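Local structure of Alpha/beta fold hydrolase (Pseudomonas aeruginosa, 6I8W) at residues 183-188 with 224-229. The protein degrades membrane phospholipids as a phospholipase A of the alpha/beta hydrolase fold and is regarded as a bacterial virulence factor. Sequence-based numbering, arbitrary orientation.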
# COMPACT_ATOMS: atom_id res chain seq x y z
N PRO A 183 2.21 3.32 16.17
CA PRO A 183 1.13 4.13 15.60
C PRO A 183 0.44 3.43 14.43
O PRO A 183 -0.68 3.82 14.08
CB PRO A 183 1.86 5.40 15.13
CG PRO A 183 3.10 5.45 15.95
CD PRO A 183 3.50 4.02 16.15
N LEU A 184 1.07 2.42 13.84
CA LEU A 184 0.50 1.77 12.66
C LEU A 184 -0.60 0.78 13.03
O LEU A 184 -1.35 0.34 12.16
CB LEU A 184 1.59 1.05 11.85
CG LEU A 184 2.77 1.90 11.36
CD1 LEU A 184 3.70 1.08 10.47
CD2 LEU A 184 2.32 3.16 10.64
N VAL A 185 -0.71 0.45 14.31
CA VAL A 185 -1.77 -0.42 14.79
C VAL A 185 -2.73 0.42 15.63
O VAL A 185 -2.38 0.89 16.71
CB VAL A 185 -1.23 -1.60 15.63
CG1 VAL A 185 -2.38 -2.41 16.18
CG2 VAL A 185 -0.32 -2.49 14.79
N VAL A 186 -3.93 0.62 15.12
CA VAL A 186 -4.90 1.54 15.70
C VAL A 186 -5.83 0.80 16.67
O VAL A 186 -6.77 0.14 16.24
CB VAL A 186 -5.71 2.24 14.59
CG1 VAL A 186 -6.66 3.25 15.18
CG2 VAL A 186 -4.77 2.91 13.59
N ARG A 187 -5.56 0.93 17.97
CA ARG A 187 -6.30 0.19 19.00
C ARG A 187 -7.61 0.88 19.40
O ARG A 187 -8.60 0.22 19.72
CB ARG A 187 -5.44 0.02 20.25
CG ARG A 187 -4.08 -0.60 20.00
CD ARG A 187 -4.19 -2.08 19.72
NE ARG A 187 -2.89 -2.74 19.75
CZ ARG A 187 -2.73 -4.06 19.73
NH1 ARG A 187 -3.79 -4.85 19.67
NH2 ARG A 187 -1.51 -4.58 19.76
N GLN A 188 -7.58 2.21 19.42
CA GLN A 188 -8.71 3.03 19.83
C GLN A 188 -9.05 4.03 18.73
O GLN A 188 -8.16 4.44 17.99
CB GLN A 188 -8.41 3.76 21.14
CG GLN A 188 -8.04 2.87 22.30
CD GLN A 188 -9.27 2.34 23.00
OE1 GLN A 188 -9.90 1.38 22.55
NE2 GLN A 188 -9.63 2.97 24.11
N PHE A 224 -5.62 -8.45 14.29
CA PHE A 224 -4.99 -9.19 13.21
C PHE A 224 -3.79 -8.43 12.63
O PHE A 224 -2.76 -9.03 12.31
CB PHE A 224 -6.00 -9.49 12.12
CG PHE A 224 -5.52 -10.49 11.11
CD1 PHE A 224 -5.36 -11.81 11.47
CD2 PHE A 224 -5.23 -10.11 9.81
CE1 PHE A 224 -4.91 -12.74 10.56
CE2 PHE A 224 -4.79 -11.04 8.90
CZ PHE A 224 -4.62 -12.34 9.27
N ASN A 225 -3.91 -7.12 12.48
CA ASN A 225 -2.78 -6.34 11.99
C ASN A 225 -1.59 -6.48 12.93
O ASN A 225 -0.46 -6.64 12.48
CB ASN A 225 -3.15 -4.87 11.82
CG ASN A 225 -3.94 -4.60 10.53
OD1 ASN A 225 -4.06 -5.46 9.65
ND2 ASN A 225 -4.50 -3.40 10.43
N ALA A 226 -1.84 -6.46 14.24
CA ALA A 226 -0.77 -6.57 15.22
C ALA A 226 -0.03 -7.90 15.09
O ALA A 226 1.18 -7.98 15.27
CB ALA A 226 -1.32 -6.40 16.64
N GLN A 227 -0.79 -8.96 14.80
CA GLN A 227 -0.22 -10.29 14.63
C GLN A 227 0.66 -10.35 13.38
O GLN A 227 1.77 -10.88 13.40
CB GLN A 227 -1.34 -11.33 14.55
CG GLN A 227 -1.02 -12.59 13.75
CD GLN A 227 -2.18 -13.58 13.76
OE1 GLN A 227 -2.23 -14.50 12.94
NE2 GLN A 227 -3.13 -13.39 14.68
N ILE A 228 0.18 -9.77 12.29
CA ILE A 228 0.99 -9.68 11.08
C ILE A 228 2.25 -8.85 11.35
O ILE A 228 3.34 -9.23 10.91
CB ILE A 228 0.21 -9.06 9.91
CG1 ILE A 228 -0.87 -10.03 9.41
CG2 ILE A 228 1.15 -8.72 8.75
CD1 ILE A 228 -1.69 -9.46 8.26
N PHE A 229 2.11 -7.74 12.06
CA PHE A 229 3.26 -6.88 12.34
C PHE A 229 4.33 -7.66 13.11
O PHE A 229 5.53 -7.48 12.89
CB PHE A 229 2.85 -5.62 13.12
CG PHE A 229 3.91 -4.54 13.12
CD1 PHE A 229 3.94 -3.59 12.11
CD2 PHE A 229 4.89 -4.50 14.10
CE1 PHE A 229 4.92 -2.61 12.09
CE2 PHE A 229 5.87 -3.53 14.09
CZ PHE A 229 5.89 -2.57 13.09
O HOH W 1 -5.08 -1.22 12.88
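Val185 and Ala226 bring the irregular loop 183-188 and the segment 224-229 of a longer helix together, their CA atoms 6.2 Å apart, the nearest such pair between the two segments. The pairing illustrates how a loop can lie against a helix with no direct hydrogen bond, held by apolar surfaces and one water. Both methyl groups of Val185 meet the small residue, each at a different point. CG1, which chi1 of 176° sets anti to the backbone N, lies 4.2 Å from Ala226 CB, while CG2 packs against the backbone beside it, 4.1 Å from Ala226 CA. Arg187 comes to the same alanine from further along the loop. Its chain bends at chi2 (-74°), folding the guanidinium back over its own strip of loop: Val185 CG1 sits against one face, offset toward the rim, and NH2 lies 3.6 Å from Ala226 CB. The aliphatic methyl is thus met by a valine branch and by the end of a charged side chain at the exposed margin. Phe229, about one turn further along the helix than Ala226, offers CE1 to Leu184 CD1, 4.2 Å away. A water supplies the polar link, accepting from the backbone N of Val186 at 3.1 Å and, more weakly, from Asn225 ND2 at 3.3 Å. Phe229 also stacks edge-to-face with Phe71, and the side chain of Leu184 comes to about 4 Å, nearest atoms, from a bound myristic acid, so this part borders a fatty-acid site, near a probable Ser-His-Asp triad. In the fold, the loop links helix 172-177 to helix 191-199, whose Leu195 touches Leu184 and Val186, and the contact joins this region to helix 208-234, within the strand-free, mainly helical insertion between strands 154-160 and 250-255, the position of the cap (lid) in alpha/beta hydrolases.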